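Local structure of ligand-gated channel protein (Acinetobacter baumannii, 6H7V) at residues K345-A350 with T370-T375; D377-R382 with P410-H415. The protein probably carries iron-loaded siderophore, ferric preacinetobactin, across the outer membrane as a TonB-dependent receptor. All blocks are in the same frame, centred on the assembly; numbering follows the deposited sequence.

In the fold
Both contacts belong to the beta-barrel of this TonB-dependent receptor and share strand 361-381, the middle of three antiparallel neighbours. Contact 1 pairs it with strand 331-358 on one side, within a hairpin whose turn is short; contact 2, later along the chain, pairs its final residues with the start of strand 412-431 on the other side, after a connection of some thirty residues that includes the short strand 391-394. Their centres lie about 24 Å apart, yet they touch where Thr375 CB meets His415 CE1 at 4.0 Å. In this family long loops are extracellular and turns periplasmic: contact 1 lies in the wall against the plug, and contact 2, by the long connection, is probably at the extracellular end.

Contact 1. Residues K345-A350 with T370-T375; sequences KKSADA and TYYNHT
Lys346 and Asn373 form one of the two hydrogen-bonded pairs that join 345-350 to 370-375, part of an antiparallel beta hairpin of the barrel wall; Ala348 and Tyr371 are the other. Lys346 N reaches Asn373 O at 2.8 Å and Asn373 N answers to Lys346 O at 2.9 Å. Two similar bonds join Ala348 and Tyr371. CA atoms of the non-hydrogen-bonded pairs also point at carbonyls already used by these bonds, as Thr370 CA does to Ala348 O at 3.2 Å.

Side chains then divide between two faces. On one, Ala348 CB meets Tyr371 CB at 4.3 Å. Lys346 and Asn373 share this face, and Asn373 ND2 bonds Ser419 on the next strand. The opposite face, with Ser347, Asp349, Thr370 and Tyr372, looks onto the plug: Ser347 OG bonds Phe122 O, and Leu121 touches both Ser347 and Asp349. Thr370 CG2 is the branch lying beside Asp349 OD1, at 3.9 Å, while Thr370 OG1 turns to Ser422; Asn368 and Tyr305 grip Asp349 OD1.

Lys345 passes Tyr372 obliquely on its way to Ser311 and Thr313, its CD lying 3.7 Å from Tyr372 OH. With CG anti to the backbone N (chi1 169°), the Tyr372 ring extends toward Lys345, bringing its hydroxyl to the aliphatic chain. That hydroxyl is bound in turn by His374 ND1, 2.8 Å from Tyr372 OH, which lies in the imidazole plane.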
loop_
_atom_site.group_PDB
_atom_site.type_symbol
_atom_site.label_atom_id
_atom_site.label_comp_id
_atom_site.label_asym_id
_atom_site.label_seq_id
_atom_site.Cartn_x
_atom_site.Cartn_y
_atom_site.Cartn_z
ATOM N N LYS A 345 -15.849 0.276 -11.015
ATOM C CA LYS A 345 -15.860 1.209 -9.900
ATOM C C LYS A 345 -16.125 2.629 -10.376
ATOM O O LYS A 345 -15.662 3.021 -11.446
ATOM C CB LYS A 345 -14.529 1.166 -9.158
ATOM C CG LYS A 345 -14.018 -0.223 -8.794
ATOM C CD LYS A 345 -12.678 -0.121 -8.056
ATOM C CE LYS A 345 -11.672 -1.154 -8.502
ATOM N NZ LYS A 345 -11.237 -1.010 -9.926
ATOM N N LYS A 346 -16.818 3.407 -9.544
ATOM C CA LYS A 346 -17.046 4.831 -9.798
ATOM C C LYS A 346 -16.730 5.591 -8.523
ATOM O O LYS A 346 -17.056 5.125 -7.436
ATOM C CB LYS A 346 -18.511 5.083 -10.123
ATOM C CG LYS A 346 -18.979 4.788 -11.531
ATOM C CD LYS A 346 -20.418 5.331 -11.659
ATOM C CE LYS A 346 -21.038 5.245 -13.059
ATOM N NZ LYS A 346 -20.572 4.040 -13.810
ATOM N N SER A 347 -16.246 6.815 -8.652
ATOM C CA SER A 347 -15.716 7.524 -7.500
ATOM C C SER A 347 -15.816 9.060 -7.669
ATOM O O SER A 347 -15.517 9.590 -8.726
ATOM C CB SER A 347 -14.259 7.117 -7.321
ATOM O OG SER A 347 -13.946 7.122 -5.957
ATOM N N ALA A 348 -16.165 9.781 -6.615
ATOM C CA ALA A 348 -16.224 11.257 -6.700
ATOM C C ALA A 348 -15.893 11.941 -5.370
ATOM O O ALA A 348 -16.024 11.351 -4.303
ATOM C CB ALA A 348 -17.598 11.709 -7.195
ATOM N N ASP A 349 -15.404 13.171 -5.449
ATOM C CA ASP A 349 -15.033 13.966 -4.262
ATOM C C ASP A 349 -15.182 15.407 -4.728
ATOM O O ASP A 349 -14.515 15.828 -5.671
ATOM C CB ASP A 349 -13.571 13.643 -3.858
ATOM C CG ASP A 349 -13.049 14.443 -2.637
ATOM O OD1 ASP A 349 -13.793 15.229 -2.001
ATOM O OD2 ASP A 349 -11.827 14.328 -2.347
ATOM N N ALA A 350 -16.131 16.129 -4.158
ATOM C CA ALA A 350 -16.293 17.551 -4.482
ATOM C C ALA A 350 -16.374 18.362 -3.206
ATOM O O ALA A 350 -16.793 17.843 -2.182
ATOM C CB ALA A 350 -17.545 17.755 -5.303
ATOM N N THR A 370 -18.059 12.840 -0.647
ATOM C CA THR A 370 -17.455 11.765 -1.426
ATOM C C THR A 370 -18.512 10.718 -1.739
ATOM O O THR A 370 -19.512 10.583 -1.022
ATOM C CB THR A 370 -16.290 11.058 -0.690
ATOM O OG1 THR A 370 -16.773 10.351 0.462
ATOM C CG2 THR A 370 -15.195 12.042 -0.287
ATOM N N TYR A 371 -18.263 9.976 -2.811
ATOM C CA TYR A 371 -19.155 8.943 -3.300
ATOM C C TYR A 371 -18.278 7.822 -3.883
ATOM O O TYR A 371 -17.287 8.103 -4.548
ATOM C CB TYR A 371 -20.087 9.549 -4.361
ATOM C CG TYR A 371 -20.933 8.512 -5.040
ATOM C CD1 TYR A 371 -21.898 7.788 -4.319
ATOM C CD2 TYR A 371 -20.666 8.124 -6.362
ATOM C CE1 TYR A 371 -22.615 6.755 -4.913
ATOM C CE2 TYR A 371 -21.393 7.102 -6.971
ATOM C CZ TYR A 371 -22.362 6.424 -6.243
ATOM O OH TYR A 371 -23.078 5.411 -6.834
ATOM N N TYR A 372 -18.566 6.573 -3.541
ATOM C CA TYR A 372 -17.905 5.424 -4.181
ATOM C C TYR A 372 -18.926 4.297 -4.447
ATOM O O TYR A 372 -19.776 4.027 -3.615
ATOM C CB TYR A 372 -16.740 4.921 -3.314
ATOM C CG TYR A 372 -16.159 3.592 -3.758
ATOM C CD1 TYR A 372 -15.137 3.529 -4.680
ATOM C CD2 TYR A 372 -16.683 2.392 -3.290
ATOM C CE1 TYR A 372 -14.630 2.305 -5.105
ATOM C CE2 TYR A 372 -16.204 1.181 -3.724
ATOM C CZ TYR A 372 -15.168 1.134 -4.613
ATOM O OH TYR A 372 -14.675 -0.097 -4.988
ATOM N N ASN A 373 -18.896 3.702 -5.631
ATOM C CA ASN A 373 -19.787 2.580 -5.939
ATOM C C ASN A 373 -19.016 1.527 -6.757
ATOM O O ASN A 373 -18.262 1.872 -7.674
ATOM C CB ASN A 373 -21.025 3.060 -6.707
ATOM C CG ASN A 373 -21.886 1.898 -7.224
ATOM O OD1 ASN A 373 -21.762 1.480 -8.390
ATOM N ND2 ASN A 373 -22.642 1.274 -6.322
ATOM N N HIS A 374 -19.148 0.250 -6.413
ATOM C CA HIS A 374 -18.658 -0.780 -7.334
ATOM C C HIS A 374 -19.663 -1.885 -7.554
ATOM O O HIS A 374 -20.561 -2.084 -6.737
ATOM C CB HIS A 374 -17.251 -1.298 -6.952
ATOM C CG HIS A 374 -17.233 -2.370 -5.901
ATOM N ND1 HIS A 374 -16.264 -2.420 -4.925
ATOM C CD2 HIS A 374 -17.942 -3.516 -5.777
ATOM C CE1 HIS A 374 -16.461 -3.475 -4.156
ATOM N NE2 HIS A 374 -17.477 -4.157 -4.650
ATOM N N THR A 375 -19.657 -2.417 -8.776
ATOM C CA THR A 375 -20.372 -3.642 -9.066
ATOM C C THR A 375 -19.380 -4.722 -9.479
ATOM O O THR A 375 -18.351 -4.444 -10.084
ATOM C CB THR A 375 -21.474 -3.462 -10.129
ATOM O OG1 THR A 375 -20.878 -3.102 -11.382
ATOM C CG2 THR A 375 -22.495 -2.370 -9.701
#

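Contact 2. Residues D377-R382 with P410-H415; sequences DDYSYR and PPFLFH. Unlike the reference sequence in segment 377-382: Ser380 (reference Gly).
Tyr379 and Phe412 interlock on one face of an antiparallel strand pair interrupted by a classic beta bulge, a common way for a barrel strand to absorb an extra residue. Phe412 turns its edge to the face of Tyr379 in a T-shaped stack, ring centroids 5.8 Å apart and planes at 65°. Tyr379 CD2 nestles against the backbone of Phe412, and its CB sits against Pro410.

Leu413 and Phe414 form the bulge, both opposite Asp378. The carbonyl O of Asp378 accepts a bond from Leu413 N at 2.8 Å and a weak one from Phe414 N, while Asp378 N reaches Phe414 O at 2.9 Å. On the other face Phe414 forms a flat cover: with CG lodged between the backbone N and carbonyl carbon (chi1 66°), the ring comes back over Asp378, whose CB rests on its face and whose carboxylate stacks 21° from its plane. A water lies within hydrogen-bonding reach of both Asp378 OD1 and Phe414 O, and Gln376 NE2 also holds OD1.

Where strand 377-381 runs out, Pro410 and Pro411 pack against Tyr379 and Tyr381. Pro411 CD stands over the centre of the Tyr381 ring, a CH-pi contact 3.6 Å from the centroid, and Ser380 N ties to Pro411 O at 3.0 Å. Nearby, Leu413 CD2 fits beside Ser380 CB.

At the Asp377-His415 pair, His415 ND1 donates to Asp377 OD1 at 2.8 Å; OD1 lies in the imidazole plane, whereas ND1 comes in from above the carboxylate plane. Strand 331-358 borders Asp377, Tyr379 and Tyr381 on one side through backbone bonds to Asp342, Ala340 and Gln338; on the other, His415 bonds Ser452, just beyond strand 436-451.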
loop_
_atom_site.group_PDB
_atom_site.type_symbol
_atom_site.label_atom_id
_atom_site.label_comp_id
_atom_site.label_asym_id
_atom_site.label_seq_id
_atom_site.Cartn_x
_atom_site.Cartn_y
_atom_site.Cartn_z
ATOM N N ASP A 377 -18.860 -9.097 -10.428
ATOM C CA ASP A 377 -19.233 -10.490 -10.625
ATOM C C ASP A 377 -18.103 -11.440 -10.227
ATOM O O ASP A 377 -16.944 -11.236 -10.603
ATOM C CB ASP A 377 -19.585 -10.709 -12.088
ATOM C CG ASP A 377 -20.849 -9.980 -12.499
ATOM O OD1 ASP A 377 -21.832 -9.963 -11.727
ATOM O OD2 ASP A 377 -20.872 -9.475 -13.631
ATOM N N ASP A 378 -18.465 -12.497 -9.501
ATOM C CA ASP A 378 -17.507 -13.507 -9.048
ATOM C C ASP A 378 -17.804 -14.854 -9.704
ATOM O O ASP A 378 -18.954 -15.315 -9.702
ATOM C CB ASP A 378 -17.593 -13.686 -7.528
ATOM C CG ASP A 378 -16.739 -12.679 -6.759
ATOM O OD1 ASP A 378 -16.977 -11.463 -6.924
ATOM O OD2 ASP A 378 -15.903 -13.106 -5.913
ATOM N N TYR A 379 -16.753 -15.494 -10.215
ATOM C CA TYR A 379 -16.833 -16.813 -10.790
ATOM C C TYR A 379 -15.840 -17.692 -10.073
ATOM O O TYR A 379 -14.691 -17.311 -9.875
ATOM C CB TYR A 379 -16.436 -16.768 -12.260
ATOM C CG TYR A 379 -17.202 -15.788 -13.095
ATOM C CD1 TYR A 379 -16.942 -14.419 -13.008
ATOM C CD2 TYR A 379 -18.157 -16.223 -14.014
ATOM C CE1 TYR A 379 -17.628 -13.509 -13.790
ATOM C CE2 TYR A 379 -18.860 -15.312 -14.791
ATOM C CZ TYR A 379 -18.572 -13.961 -14.696
ATOM O OH TYR A 379 -19.344 -13.053 -15.394
ATOM N N SER A 380 -16.243 -18.896 -9.718
ATOM C CA SER A 380 -15.418 -19.665 -8.829
ATOM C C SER A 380 -15.753 -21.135 -8.787
ATOM O O SER A 380 -16.916 -21.519 -8.856
ATOM C CB SER A 380 -15.499 -19.100 -7.431
ATOM O OG SER A 380 -14.742 -19.909 -6.566
ATOM N N TYR A 381 -14.701 -21.950 -8.703
ATOM C CA TYR A 381 -14.802 -23.290 -8.194
ATOM C C TYR A 381 -14.089 -23.320 -6.859
ATOM O O TYR A 381 -12.860 -23.108 -6.791
ATOM C CB TYR A 381 -14.069 -24.276 -9.100
ATOM C CG TYR A 381 -14.750 -24.676 -10.382
ATOM C CD1 TYR A 381 -15.966 -25.356 -10.371
ATOM C CD2 TYR A 381 -14.079 -24.544 -11.597
ATOM C CE1 TYR A 381 -16.529 -25.828 -11.545
ATOM C CE2 TYR A 381 -14.642 -24.988 -12.784
ATOM C CZ TYR A 381 -15.861 -25.629 -12.755
ATOM O OH TYR A 381 -16.344 -26.100 -13.946
ATOM N N ARG A 382 -14.825 -23.735 -5.833
ATOM C CA ARG A 382 -14.236 -24.187 -4.574
ATOM C C ARG A 382 -13.585 -25.569 -4.792
ATOM O O ARG A 382 -12.468 -25.825 -4.344
ATOM C CB ARG A 382 -15.356 -24.278 -3.524
ATOM C CG ARG A 382 -14.967 -24.019 -2.068
ATOM C CD ARG A 382 -16.116 -24.384 -1.112
ATOM N NE ARG A 382 -17.051 -25.374 -1.688
ATOM C CZ ARG A 382 -17.152 -26.652 -1.314
ATOM N NH1 ARG A 382 -16.431 -27.124 -0.307
ATOM N NH2 ARG A 382 -18.002 -27.459 -1.938
ATOM N N PRO A 410 -14.334 -21.294 -14.582
ATOM C CA PRO A 410 -15.108 -21.120 -13.361
ATOM C C PRO A 410 -16.495 -20.547 -13.642
ATOM O O PRO A 410 -16.620 -19.606 -14.425
ATOM C CB PRO A 410 -14.268 -20.154 -12.546
ATOM C CG PRO A 410 -13.514 -19.368 -13.574
ATOM C CD PRO A 410 -13.200 -20.367 -14.657
ATOM N N PRO A 411 -17.543 -21.203 -13.114
ATOM C CA PRO A 411 -18.919 -20.755 -13.342
ATOM C C PRO A 411 -19.284 -19.594 -12.453
ATOM O O PRO A 411 -18.698 -19.393 -11.399
ATOM C CB PRO A 411 -19.749 -21.980 -12.966
ATOM C CG PRO A 411 -18.931 -22.667 -11.909
ATOM C CD PRO A 411 -17.479 -22.311 -12.136
ATOM N N PHE A 412 -20.257 -18.832 -12.905
ATOM C CA PHE A 412 -20.739 -17.686 -12.178
ATOM C C PHE A 412 -21.252 -18.116 -10.811
ATOM O O PHE A 412 -21.996 -19.086 -10.711
ATOM C CB PHE A 412 -21.859 -17.028 -12.980
ATOM C CG PHE A 412 -22.534 -15.916 -12.257
ATOM C CD1 PHE A 412 -21.828 -14.770 -11.882
ATOM C CD2 PHE A 412 -23.891 -16.009 -11.927
ATOM C CE1 PHE A 412 -22.479 -13.708 -11.293
ATOM C CE2 PHE A 412 -24.533 -14.964 -11.268
ATOM C CZ PHE A 412 -23.813 -13.831 -10.920
ATOM N N LEU A 413 -20.918 -17.347 -9.782
ATOM C CA LEU A 413 -21.381 -17.625 -8.429
ATOM C C LEU A 413 -22.319 -16.552 -7.899
ATOM O O LEU A 413 -23.476 -16.827 -7.618
ATOM C CB LEU A 413 -20.184 -17.761 -7.495
ATOM C CG LEU A 413 -20.221 -18.870 -6.448
ATOM C CD1 LEU A 413 -20.435 -20.239 -7.081
ATOM C CD2 LEU A 413 -18.906 -18.816 -5.693
ATOM N N PHE A 414 -21.839 -15.321 -7.794
ATOM C CA PHE A 414 -22.691 -14.237 -7.331
ATOM C C PHE A 414 -22.264 -12.887 -7.870
ATOM O O PHE A 414 -21.107 -12.680 -8.209
ATOM C CB PHE A 414 -22.748 -14.202 -5.790
ATOM C CG PHE A 414 -21.427 -13.863 -5.121
ATOM C CD1 PHE A 414 -20.522 -14.847 -4.804
ATOM C CD2 PHE A 414 -21.123 -12.570 -4.759
ATOM C CE1 PHE A 414 -19.272 -14.535 -4.288
ATOM C CE2 PHE A 414 -19.905 -12.253 -4.173
ATOM C CZ PHE A 414 -18.984 -13.244 -3.907
ATOM N N HIS A 415 -23.216 -11.959 -7.857
ATOM C CA HIS A 415 -23.027 -10.540 -8.156
ATOM C C HIS A 415 -23.044 -9.766 -6.817
ATOM O O HIS A 415 -23.860 -10.048 -5.941
ATOM C CB HIS A 415 -24.210 -10.078 -9.036
ATOM C CG HIS A 415 -24.207 -8.619 -9.377
ATOM N ND1 HIS A 415 -23.448 -8.096 -10.407
ATOM C CD2 HIS A 415 -24.951 -7.585 -8.902
ATOM C CE1 HIS A 415 -23.694 -6.800 -10.523
ATOM N NE2 HIS A 415 -24.589 -6.460 -9.608
HETATM O O HOH W 1 -19.385 -10.548 -6.860
#